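Local coordinates for cytochrome B5 (Hadesarchaea archaeon YNP_N21, PDB 6NZX), which binds a heme b group in a cytochrome b5-type domain and probably serves in electron transfer, at residues V23-K28 with D52-I57; Y30-S35 with E65-F70; R3-E8 with P71-L76. All blocks are in the same frame, centred on the assembly; numbering follows the deposited sequence.

Contact 1 of 3, residues V23-K28 with D52-I57. With HEM (protoporphyrin IX containing Fe), chain B.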
loop_
_atom_site.group_PDB
_atom_site.type_symbol
_atom_site.label_atom_id
_atom_site.label_comp_id
_atom_site.label_asym_id
_atom_site.label_seq_id
_atom_site.Cartn_x
_atom_site.Cartn_y
_atom_site.Cartn_z
ATOM N N VAL A 23 -1.170 0.957 -0.549
ATOM C CA VAL A 23 0.281 1.015 -0.498
ATOM C C VAL A 23 0.745 1.657 -1.796
ATOM O O VAL A 23 0.168 1.379 -2.823
ATOM C CB VAL A 23 0.917 -0.378 -0.311
ATOM C CG1 VAL A 23 0.587 -0.956 1.049
ATOM C CG2 VAL A 23 0.501 -1.350 -1.413
ATOM N N ALA A 24 1.788 2.492 -1.732
ATOM C CA ALA A 24 2.325 3.090 -2.955
ATOM C C ALA A 24 3.603 2.345 -3.357
ATOM O O ALA A 24 4.341 1.804 -2.512
ATOM C CB ALA A 24 2.539 4.573 -2.795
ATOM N N TYR A 25 3.801 2.243 -4.674
ATOM C CA TYR A 25 5.000 1.647 -5.232
ATOM C C TYR A 25 5.310 2.330 -6.563
ATOM O O TYR A 25 4.502 2.258 -7.469
ATOM C CB TYR A 25 4.857 0.133 -5.424
ATOM C CG TYR A 25 6.112 -0.487 -5.989
ATOM C CD1 TYR A 25 6.187 -0.902 -7.307
ATOM C CD2 TYR A 25 7.262 -0.558 -5.223
ATOM C CE1 TYR A 25 7.363 -1.414 -7.837
ATOM C CE2 TYR A 25 8.450 -1.050 -5.737
ATOM C CZ TYR A 25 8.500 -1.483 -7.048
ATOM O OH TYR A 25 9.663 -1.993 -7.546
ATOM N N ASN A 26 6.473 2.999 -6.638
ATOM C CA ASN A 26 6.974 3.594 -7.891
ATOM C C ASN A 26 5.942 4.562 -8.477
ATOM O O ASN A 26 5.720 4.535 -9.692
ATOM C CB ASN A 26 7.289 2.527 -8.953
ATOM C CG ASN A 26 8.668 1.938 -8.801
ATOM O OD1 ASN A 26 9.428 2.342 -7.917
ATOM N ND2 ASN A 26 8.992 0.968 -9.640
ATOM N N GLY A 27 5.279 5.342 -7.603
ATOM C CA GLY A 27 4.402 6.433 -8.000
ATOM C C GLY A 27 2.929 6.060 -8.123
ATOM O O GLY A 27 2.112 6.944 -8.341
ATOM N N LYS A 28 2.588 4.766 -8.003
ATOM C CA LYS A 28 1.218 4.248 -8.165
ATOM C C LYS A 28 0.685 3.715 -6.825
ATOM O O LYS A 28 1.399 3.132 -6.049
ATOM C CB LYS A 28 1.191 3.138 -9.220
ATOM C CG LYS A 28 1.280 3.602 -10.674
ATOM C CD LYS A 28 0.861 2.504 -11.626
ATOM C CE LYS A 28 0.484 3.011 -13.003
ATOM N NZ LYS A 28 -0.362 2.033 -13.736
ATOM N N ASP A 52 4.471 4.925 0.988
ATOM C CA ASP A 52 5.276 4.580 -0.147
ATOM C C ASP A 52 6.389 3.621 0.312
ATOM O O ASP A 52 7.288 4.004 1.056
ATOM C CB ASP A 52 5.834 5.836 -0.798
ATOM C CG ASP A 52 6.766 5.551 -1.959
ATOM O OD1 ASP A 52 7.473 6.457 -2.342
ATOM O OD2 ASP A 52 6.789 4.422 -2.427
ATOM N N LEU A 53 6.315 2.380 -0.162
ATOM C CA LEU A 53 7.193 1.334 0.262
ATOM C C LEU A 53 8.106 0.900 -0.893
ATOM O O LEU A 53 8.579 -0.265 -0.942
ATOM C CB LEU A 53 6.315 0.192 0.784
ATOM C CG LEU A 53 5.429 0.523 1.990
ATOM C CD1 LEU A 53 4.677 -0.711 2.451
ATOM C CD2 LEU A 53 6.246 1.088 3.136
ATOM N N THR A 54 8.381 1.834 -1.814
ATOM C CA THR A 54 9.191 1.563 -2.981
ATOM C C THR A 54 10.544 0.972 -2.539
ATOM O O THR A 54 10.923 -0.102 -2.989
ATOM C CB THR A 54 9.381 2.826 -3.835
ATOM O OG1 THR A 54 8.115 3.314 -4.268
ATOM C CG2 THR A 54 10.246 2.595 -5.050
ATOM N N GLU A 55 11.230 1.658 -1.627
ATOM C CA GLU A 55 12.531 1.232 -1.138
ATOM C C GLU A 55 12.425 -0.089 -0.374
ATOM O O GLU A 55 13.312 -0.914 -0.504
ATOM C CB GLU A 55 13.164 2.279 -0.222
ATOM C CG GLU A 55 14.034 3.278 -0.964
ATOM C CD GLU A 55 15.323 3.644 -0.247
ATOM O OE1 GLU A 55 16.222 2.768 -0.136
ATOM O OE2 GLU A 55 15.417 4.801 0.219
ATOM N N SER A 56 11.336 -0.274 0.379
ATOM C CA SER A 56 11.131 -1.406 1.303
ATOM C C SER A 56 11.122 -2.768 0.594
ATOM O O SER A 56 11.239 -3.788 1.257
ATOM C CB SER A 56 9.844 -1.227 2.092
ATOM O OG SER A 56 9.882 -0.037 2.872
ATOM N N ILE A 57 10.923 -2.800 -0.728
ATOM C CA ILE A 57 10.667 -4.071 -1.441
ATOM C C ILE A 57 11.962 -4.899 -1.509
ATOM O O ILE A 57 11.908 -6.133 -1.603
ATOM C CB ILE A 57 10.071 -3.808 -2.842
ATOM C CG1 ILE A 57 9.372 -5.045 -3.422
ATOM C CG2 ILE A 57 11.132 -3.261 -3.791
ATOM C CD1 ILE A 57 8.092 -5.443 -2.701
HETATM C CHA HEM B . 2.853 -10.925 -0.257
HETATM C CHB HEM B . 6.457 -10.752 3.116
HETATM C CHC HEM B . 7.246 -6.067 1.936
HETATM C CHD HEM B . 3.468 -6.205 -1.133
HETATM C C1A HEM B . 3.834 -11.303 0.755
HETATM C C2A HEM B . 3.869 -12.689 1.249
HETATM C C3A HEM B . 4.960 -12.606 2.255
HETATM C C4A HEM B . 5.392 -11.272 2.218
HETATM C CMA HEM B . 5.451 -13.754 3.107
HETATM C CAA HEM B . 3.008 -13.852 0.785
HETATM C CBA HEM B . 3.543 -14.419 -0.552
HETATM C CGA HEM B . 2.484 -14.563 -1.655
HETATM O O1A HEM B . 2.833 -14.381 -2.848
HETATM O O2A HEM B . 1.295 -14.870 -1.374
HETATM C C1B HEM B . 7.014 -9.388 3.155
HETATM C C2B HEM B . 8.070 -9.020 3.995
HETATM C C3B HEM B . 8.341 -7.607 3.649
HETATM C C4B HEM B . 7.352 -7.375 2.590
HETATM C CMB HEM B . 8.804 -9.826 5.040
HETATM C CAB HEM B . 9.287 -6.551 4.218
HETATM C CBB HEM B . 10.752 -6.783 3.880
HETATM C C1C HEM B . 6.289 -5.659 0.923
HETATM C C2C HEM B . 6.290 -4.358 0.460
HETATM C C3C HEM B . 5.126 -4.348 -0.454
HETATM C C4C HEM B . 4.627 -5.727 -0.384
HETATM C CMC HEM B . 7.266 -3.301 0.881
HETATM C CAC HEM B . 4.569 -3.300 -1.357
HETATM C CBC HEM B . 5.205 -2.182 -1.638
HETATM C C1D HEM B . 2.918 -7.562 -1.158
HETATM C C2D HEM B . 1.821 -7.883 -1.952
HETATM C C3D HEM B . 1.627 -9.311 -1.717
HETATM C C4D HEM B . 2.644 -9.590 -0.798
HETATM C CMD HEM B . 1.038 -6.989 -2.875
HETATM C CAD HEM B . 0.566 -10.228 -2.314
HETATM C CBD HEM B . -0.659 -10.172 -1.390
HETATM C CGD HEM B . -1.756 -11.131 -1.791
HETATM O O1D HEM B . -2.796 -11.189 -1.100
HETATM O O2D HEM B . -1.612 -11.851 -2.802
HETATM N NA HEM B . 4.711 -10.485 1.351
HETATM N NB HEM B . 6.583 -8.426 2.307
HETATM N NC HEM B . 5.340 -6.470 0.474
HETATM N ND HEM B . 3.437 -8.566 -0.447
HETATM FE FE HEM B . 5.034 -8.479 0.910
#

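Contact 2 of 3, residues Y30-S35 with E65-F70. With HEM (protoporphyrin IX containing Fe), chain B.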
loop_
_atom_site.group_PDB
_atom_site.type_symbol
_atom_site.label_atom_id
_atom_site.label_comp_id
_atom_site.label_asym_id
_atom_site.label_seq_id
_atom_site.Cartn_x
_atom_site.Cartn_y
_atom_site.Cartn_z
ATOM N N TYR A 30 -1.963 1.338 -4.796
ATOM C CA TYR A 30 -2.638 0.073 -4.924
ATOM C C TYR A 30 -3.551 -0.099 -3.711
ATOM O O TYR A 30 -3.134 0.181 -2.612
ATOM C CB TYR A 30 -1.623 -1.078 -4.994
ATOM C CG TYR A 30 -0.717 -1.031 -6.194
ATOM C CD1 TYR A 30 -1.030 -1.713 -7.358
ATOM C CD2 TYR A 30 0.428 -0.255 -6.188
ATOM C CE1 TYR A 30 -0.214 -1.648 -8.479
ATOM C CE2 TYR A 30 1.266 -0.196 -7.290
ATOM C CZ TYR A 30 0.927 -0.878 -8.449
ATOM O OH TYR A 30 1.756 -0.834 -9.529
ATOM N N ASP A 31 -4.778 -0.568 -3.946
ATOM C CA ASP A 31 -5.691 -0.931 -2.895
ATOM C C ASP A 31 -5.464 -2.407 -2.534
ATOM O O ASP A 31 -5.885 -3.303 -3.266
ATOM C CB ASP A 31 -7.145 -0.654 -3.301
ATOM C CG ASP A 31 -8.157 -1.024 -2.224
ATOM O OD1 ASP A 31 -7.712 -1.404 -1.113
ATOM O OD2 ASP A 31 -9.386 -0.877 -2.483
ATOM N N VAL A 32 -4.848 -2.638 -1.372
ATOM C CA VAL A 32 -4.538 -3.971 -0.898
ATOM C C VAL A 32 -5.500 -4.378 0.237
ATOM O O VAL A 32 -5.252 -5.353 0.958
ATOM C CB VAL A 32 -3.057 -4.089 -0.487
ATOM C CG1 VAL A 32 -2.143 -4.042 -1.703
ATOM C CG2 VAL A 32 -2.630 -3.049 0.540
ATOM N N THR A 33 -6.606 -3.643 0.384
ATOM C CA THR A 33 -7.682 -4.039 1.287
ATOM C C THR A 33 -8.200 -5.403 0.813
ATOM O O THR A 33 -8.345 -5.648 -0.386
ATOM C CB THR A 33 -8.802 -2.988 1.356
ATOM O OG1 THR A 33 -8.239 -1.683 1.537
ATOM C CG2 THR A 33 -9.779 -3.272 2.479
ATOM N N GLY A 34 -8.411 -6.322 1.753
ATOM C CA GLY A 34 -8.910 -7.647 1.378
ATOM C C GLY A 34 -7.805 -8.687 1.293
ATOM O O GLY A 34 -8.083 -9.848 1.505
ATOM N N SER A 35 -6.573 -8.271 0.955
ATOM C CA SER A 35 -5.375 -9.087 1.155
ATOM C C SER A 35 -5.179 -9.329 2.657
ATOM O O SER A 35 -4.901 -8.390 3.412
ATOM C CB SER A 35 -4.152 -8.435 0.562
ATOM O OG SER A 35 -2.964 -9.136 0.908
ATOM N N GLU A 65 5.850 -7.481 -8.347
ATOM C CA GLU A 65 4.932 -8.201 -9.259
ATOM C C GLU A 65 3.595 -8.507 -8.567
ATOM O O GLU A 65 2.531 -8.476 -9.218
ATOM C CB GLU A 65 5.555 -9.498 -9.802
ATOM C CG GLU A 65 6.343 -10.311 -8.777
ATOM C CD GLU A 65 6.694 -11.743 -9.162
ATOM O OE1 GLU A 65 7.456 -11.929 -10.143
ATOM O OE2 GLU A 65 6.211 -12.679 -8.478
ATOM N N LEU A 66 3.644 -8.800 -7.262
ATOM C CA LEU A 66 2.472 -9.261 -6.512
ATOM C C LEU A 66 1.430 -8.131 -6.357
ATOM O O LEU A 66 0.269 -8.405 -6.138
ATOM C CB LEU A 66 2.933 -9.799 -5.150
ATOM C CG LEU A 66 3.881 -11.005 -5.169
ATOM C CD1 LEU A 66 4.177 -11.491 -3.753
ATOM C CD2 LEU A 66 3.319 -12.153 -6.005
ATOM N N LEU A 67 1.844 -6.866 -6.490
ATOM C CA LEU A 67 0.906 -5.708 -6.488
ATOM C C LEU A 67 -0.081 -5.761 -7.666
ATOM O O LEU A 67 -1.115 -5.086 -7.632
ATOM C CB LEU A 67 1.730 -4.416 -6.522
ATOM C CG LEU A 67 2.333 -4.025 -5.174
ATOM C CD1 LEU A 67 3.430 -2.973 -5.307
ATOM C CD2 LEU A 67 1.258 -3.541 -4.242
ATOM N N GLU A 68 0.225 -6.544 -8.709
ATOM C CA GLU A 68 -0.544 -6.517 -9.958
ATOM C C GLU A 68 -1.958 -7.071 -9.782
ATOM O O GLU A 68 -2.863 -6.710 -10.537
ATOM C CB GLU A 68 0.140 -7.342 -11.047
ATOM C CG GLU A 68 -0.454 -7.093 -12.420
ATOM C CD GLU A 68 0.242 -7.848 -13.538
ATOM O OE1 GLU A 68 0.515 -9.052 -13.352
ATOM O OE2 GLU A 68 0.517 -7.222 -14.572
ATOM N N LYS A 69 -2.159 -7.940 -8.795
ATOM C CA LYS A 69 -3.465 -8.515 -8.536
ATOM C C LYS A 69 -4.431 -7.465 -7.948
ATOM O O LYS A 69 -5.642 -7.709 -7.918
ATOM C CB LYS A 69 -3.334 -9.716 -7.592
ATOM C CG LYS A 69 -2.339 -10.781 -8.038
ATOM C CD LYS A 69 -2.323 -12.046 -7.215
ATOM C CE LYS A 69 -2.681 -11.838 -5.758
ATOM N NZ LYS A 69 -2.516 -13.097 -4.988
ATOM N N PHE A 70 -3.916 -6.309 -7.503
ATOM C CA PHE A 70 -4.697 -5.309 -6.761
ATOM C C PHE A 70 -5.012 -4.082 -7.626
ATOM O O PHE A 70 -4.208 -3.660 -8.462
ATOM C CB PHE A 70 -3.934 -4.975 -5.476
ATOM C CG PHE A 70 -3.811 -6.192 -4.592
ATOM C CD1 PHE A 70 -4.900 -6.635 -3.861
ATOM C CD2 PHE A 70 -2.651 -6.942 -4.573
ATOM C CE1 PHE A 70 -4.833 -7.786 -3.099
ATOM C CE2 PHE A 70 -2.576 -8.094 -3.802
ATOM C CZ PHE A 70 -3.668 -8.517 -3.080
HETATM C CHA HEM B . 2.853 -10.925 -0.257
HETATM C CHB HEM B . 6.457 -10.752 3.116
HETATM C CHC HEM B . 7.246 -6.067 1.936
HETATM C CHD HEM B . 3.468 -6.205 -1.133
HETATM C C1A HEM B . 3.834 -11.303 0.755
HETATM C C2A HEM B . 3.869 -12.689 1.249
HETATM C C3A HEM B . 4.960 -12.606 2.255
HETATM C C4A HEM B . 5.392 -11.272 2.218
HETATM C CMA HEM B . 5.451 -13.754 3.107
HETATM C CAA HEM B . 3.008 -13.852 0.785
HETATM C CBA HEM B . 3.543 -14.419 -0.552
HETATM C CGA HEM B . 2.484 -14.563 -1.655
HETATM O O1A HEM B . 2.833 -14.381 -2.848
HETATM O O2A HEM B . 1.295 -14.870 -1.374
HETATM C C1B HEM B . 7.014 -9.388 3.155
HETATM C C2B HEM B . 8.070 -9.020 3.995
HETATM C C3B HEM B . 8.341 -7.607 3.649
HETATM C C4B HEM B . 7.352 -7.375 2.590
HETATM C CMB HEM B . 8.804 -9.826 5.040
HETATM C CAB HEM B . 9.287 -6.551 4.218
HETATM C CBB HEM B . 10.752 -6.783 3.880
HETATM C C1C HEM B . 6.289 -5.659 0.923
HETATM C C2C HEM B . 6.290 -4.358 0.460
HETATM C C3C HEM B . 5.126 -4.348 -0.454
HETATM C C4C HEM B . 4.627 -5.727 -0.384
HETATM C CMC HEM B . 7.266 -3.301 0.881
HETATM C CAC HEM B . 4.569 -3.300 -1.357
HETATM C CBC HEM B . 5.205 -2.182 -1.638
HETATM C C1D HEM B . 2.918 -7.562 -1.158
HETATM C C2D HEM B . 1.821 -7.883 -1.952
HETATM C C3D HEM B . 1.627 -9.311 -1.717
HETATM C C4D HEM B . 2.644 -9.590 -0.798
HETATM C CMD HEM B . 1.038 -6.989 -2.875
HETATM C CAD HEM B . 0.566 -10.228 -2.314
HETATM C CBD HEM B . -0.659 -10.172 -1.390
HETATM C CGD HEM B . -1.756 -11.131 -1.791
HETATM O O1D HEM B . -2.796 -11.189 -1.100
HETATM O O2D HEM B . -1.612 -11.851 -2.802
HETATM N NA HEM B . 4.711 -10.485 1.351
HETATM N NB HEM B . 6.583 -8.426 2.307
HETATM N NC HEM B . 5.340 -6.470 0.474
HETATM N ND HEM B . 3.437 -8.566 -0.447
HETATM FE FE HEM B . 5.034 -8.479 0.910
#

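Contact 3 of 3, residues R3-E8 with P71-L76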
loop_
_atom_site.group_PDB
_atom_site.type_symbol
_atom_site.label_atom_id
_atom_site.label_comp_id
_atom_site.label_asym_id
_atom_site.label_seq_id
_atom_site.Cartn_x
_atom_site.Cartn_y
_atom_site.Cartn_z
ATOM N N ARG A 3 -7.113 8.946 -8.954
ATOM C CA ARG A 3 -6.906 10.122 -8.142
ATOM C C ARG A 3 -5.402 10.378 -7.942
ATOM O O ARG A 3 -4.548 9.539 -8.248
ATOM C CB ARG A 3 -7.708 9.972 -6.845
ATOM C CG ARG A 3 -9.185 10.308 -7.030
ATOM C CD ARG A 3 -10.115 9.965 -5.876
ATOM N NE ARG A 3 -9.733 10.613 -4.628
ATOM C CZ ARG A 3 -9.303 9.979 -3.545
ATOM N NH1 ARG A 3 -9.274 8.656 -3.517
ATOM N NH2 ARG A 3 -8.905 10.674 -2.492
ATOM N N VAL A 4 -5.098 11.577 -7.435
ATOM C CA VAL A 4 -3.771 11.991 -7.063
ATOM C C VAL A 4 -3.754 12.139 -5.536
ATOM O O VAL A 4 -4.541 12.914 -4.967
ATOM C CB VAL A 4 -3.335 13.294 -7.760
ATOM C CG1 VAL A 4 -1.932 13.719 -7.360
ATOM C CG2 VAL A 4 -3.438 13.195 -9.265
ATOM N N PHE A 5 -2.860 11.366 -4.905
ATOM C CA PHE A 5 -2.693 11.293 -3.477
ATOM C C PHE A 5 -1.395 12.014 -3.112
ATOM O O PHE A 5 -0.373 11.849 -3.740
ATOM C CB PHE A 5 -2.643 9.830 -3.012
ATOM C CG PHE A 5 -3.917 9.037 -3.198
ATOM C CD1 PHE A 5 -4.905 9.031 -2.229
ATOM C CD2 PHE A 5 -4.127 8.275 -4.342
ATOM C CE1 PHE A 5 -6.064 8.281 -2.392
ATOM C CE2 PHE A 5 -5.295 7.550 -4.516
ATOM C CZ PHE A 5 -6.270 7.565 -3.548
ATOM N N THR A 6 -1.461 12.853 -2.093
ATOM C CA THR A 6 -0.293 13.239 -1.360
ATOM C C THR A 6 0.009 12.100 -0.375
ATOM O O THR A 6 -0.848 11.240 -0.118
ATOM C CB THR A 6 -0.509 14.597 -0.676
ATOM O OG1 THR A 6 -1.391 14.376 0.416
ATOM C CG2 THR A 6 -1.075 15.661 -1.595
ATOM N N LYS A 7 1.216 12.104 0.178
ATOM C CA LYS A 7 1.633 11.130 1.159
ATOM C C LYS A 7 0.846 11.330 2.455
ATOM O O LYS A 7 0.612 10.375 3.185
ATOM C CB LYS A 7 3.128 11.246 1.456
ATOM C CG LYS A 7 4.032 10.614 0.419
ATOM C CD LYS A 7 5.494 10.637 0.795
ATOM C CE LYS A 7 6.327 9.779 -0.133
ATOM N NZ LYS A 7 7.755 10.141 -0.086
ATOM N N GLU A 8 0.480 12.580 2.751
ATOM C CA GLU A 8 -0.287 12.871 3.940
ATOM C C GLU A 8 -1.643 12.171 3.810
ATOM O O GLU A 8 -2.052 11.475 4.722
ATOM C CB GLU A 8 -0.397 14.381 4.154
ATOM C CG GLU A 8 -0.592 14.770 5.613
ATOM C CD GLU A 8 -0.095 16.168 5.949
ATOM O OE1 GLU A 8 -0.081 17.023 5.033
ATOM O OE2 GLU A 8 0.294 16.397 7.119
ATOM N N PRO A 71 -6.182 -3.432 -7.428
ATOM C CA PRO A 71 -6.518 -2.225 -8.191
ATOM C C PRO A 71 -5.524 -1.079 -7.926
ATOM O O PRO A 71 -5.078 -0.907 -6.808
ATOM C CB PRO A 71 -7.922 -1.816 -7.735
ATOM C CG PRO A 71 -8.380 -2.878 -6.749
ATOM C CD PRO A 71 -7.236 -3.837 -6.499
ATOM N N VAL A 72 -5.151 -0.364 -8.985
ATOM C CA VAL A 72 -4.472 0.920 -8.873
ATOM C C VAL A 72 -5.572 1.978 -8.714
ATOM O O VAL A 72 -6.456 2.093 -9.577
ATOM C CB VAL A 72 -3.584 1.203 -10.097
ATOM C CG1 VAL A 72 -2.907 2.570 -10.020
ATOM C CG2 VAL A 72 -2.552 0.106 -10.303
ATOM N N VAL A 73 -5.520 2.728 -7.615
ATOM C CA VAL A 73 -6.556 3.691 -7.300
ATOM C C VAL A 73 -6.031 5.116 -7.560
ATOM O O VAL A 73 -6.781 6.063 -7.603
ATOM C CB VAL A 73 -7.081 3.493 -5.862
ATOM C CG1 VAL A 73 -7.813 2.169 -5.721
ATOM C CG2 VAL A 73 -5.980 3.591 -4.817
ATOM N N GLY A 74 -4.737 5.257 -7.824
ATOM C CA GLY A 74 -4.226 6.556 -8.200
ATOM C C GLY A 74 -2.714 6.596 -8.252
ATOM O O GLY A 74 -2.043 5.558 -8.320
ATOM N N VAL A 75 -2.200 7.829 -8.254
ATOM C CA VAL A 75 -0.807 8.098 -8.294
ATOM C C VAL A 75 -0.480 8.951 -7.069
ATOM O O VAL A 75 -1.356 9.650 -6.538
ATOM C CB VAL A 75 -0.381 8.763 -9.617
ATOM C CG1 VAL A 75 -0.742 7.882 -10.810
ATOM C CG2 VAL A 75 -0.961 10.165 -9.788
ATOM N N LEU A 76 0.781 8.863 -6.633
ATOM C CA LEU A 76 1.230 9.485 -5.428
ATOM C C LEU A 76 2.083 10.707 -5.789
ATOM O O LEU A 76 3.104 10.566 -6.441
ATOM C CB LEU A 76 2.004 8.452 -4.612
ATOM C CG LEU A 76 2.602 8.984 -3.316
ATOM C CD1 LEU A 76 1.516 9.360 -2.331
ATOM C CD2 LEU A 76 3.558 7.961 -2.714
#

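Contact 1 of 3, residues V23-K28 with D52-I57
With chi1 at -60°, T54 holds OG1 beside its own backbone N and sends CG2 toward the side chain of N26; Y25, with CG opposite its backbone N (chi1 -179°), carries its ring out alongside the T54 main chain. OG1 accepts the amide of N26, N26 N to T54 OG1 being 2.9 Å at an N-H...O angle of 178°, a practically straight bond. The same hydroxyl donates to the syn lone pair of D52 OD2. That carboxylate oxygen also receives T54 N at 3.1 Å, from above the carboxylate plane, which closes an Asx turn and leaves OD2 gripped by two donors. The two bonds to OD2 probably help to hold the T54 hydroxyl in position for N26. The backbones are joined by L53 N to A24 O, 3.1 Å; around this bond the A24 methyl rests against CA and CB of D52. Packing supplements the polar links. On the Y25 ring, CD2 lies 3.6 Å from T54 CA, and CE2 is 4.0 Å from I57 CG2, both approaches being oblique, while the side chains of Y25 and T54 cross at about a right angle. L53 and I57 then turn to the heme: L53 CB touches CMC and CBC, and I57 CD1 lies 3.8 Å from HEM C2C. A type I' turn from Y25 to K28 places N26 for its bond to T54, and this edge of the sheet thereby meets a wall of the heme pocket of the cytochrome b5 fold.

Contact 2 of 3, residues Y30-S35 with E65-F70
Two CH-pi contacts join Y30 and V32 to L67 and F70. L67 CB sits over the centre of one face of the Y30 ring, 3.9 Å from its centroid and 11° off the normal, while L67 CD2 reaches Y30 CG at 3.7 Å. V32 CG1 covers one face of the F70 ring toward its rim, 4.3 Å from the centroid; with chi1 at -63°, F70 CG lies beside its own backbone N and the ring extends past V32 to S35, whose CB meets F70 CZ. Contacts with carbonyl oxygens come next: F70 O lies in the plane of the Y30 ring, at its edge, and D31 O is 3.4 Å from F70 CB. No hydrogen bond joins the two segments; the side-chain bonds of note lie within 30-35 or reach the heme. D31 OD1 takes both T33 N and T33 OG1, the first closing an Asx turn. One heme propionate is held at both oxygens, S35 OG donating to HEM O1D at 2.9 Å and K69 NZ to HEM O2D at 2.7 Å, with the carboxylate carbon CGD in plane at the F70 ring edge. The lysine would be expected to stabilise the negative charge. Within the fold, the end of strand 28-31 and the turn after it meet the 3-10 segment 65-67 and the residues leading into strand 72-76, while V23 and Y25 of strand 22-25 pack against L67.

Contact 3 of 3, residues R3-E8 with P71-L76
R3-F5 and G74-L76 pair as parallel strands, their axes 4.6 Å apart at closest approach and inclined by 47°, with R3 opposite G74, V4 opposite V75 and F5 opposite L76. Three backbone bonds set this register: R3 N to V73 O, V75 N to R3 O, and F5 N to V75 O at 2.8 Å. CA-H...O contacts from V4 CA to V75 O and from L76 CA to F5 O accompany them. On the face carrying V4 and V75, the two valines touch through their CG2 methyls, 3.9 Å apart. On the face carrying R3, F5 and L76, the F5 ring turns its edge to the partner strand, with G74 CA and the carbonyl carbon of V73 in its plane. F5 CE2 also meets V73 CG2 at 4.0 Å. At G74 the strands run close, CA lying 3.0 Å from R3 O and 4.0 Å from F5 CE2. V73 and G74 together face V29 in a classic beta bulge, an irregularity in the antiparallel pairing of strand 72-76 with strand 28-31. The pair lies at one edge of the mixed four-stranded sheet of this cytochrome b5 domain, strand 3-5 being outermost and 72-76 next to it. At the end of strand 72-76, L76 has CG opposite its backbone N (chi1 178°), and its CD1 reaches F5 O at 3.4 Å and K7 CG at 3.9 Å. The K7 side chain, extended beyond CG, crosses L76 at about a right angle at the start of helix 7-11, where T6 is the N-cap and its OG1 accepts the amide of E9.

How the contacts relate
From the N terminus, residues 3-8 come first but find their partner only at 71-76, so contact 3 closes the longest loop and encloses both others. Within it, 23-28 pairs with 52-57 and 30-35 with 65-70; the segments alternate, so contacts 1 and 2 cross. The sheet connects all three: V23 O probably accepts from Y30 N between contacts 1 and 2, G27 O from L76 N between 1 and 3, and P71 O from D31 N between 2 and 3. Contacts 1 and 2 also share the heme, joining the sheet to the pocket-lining 52-57 and 65-70, whereas contact 3 ties the chain ends together.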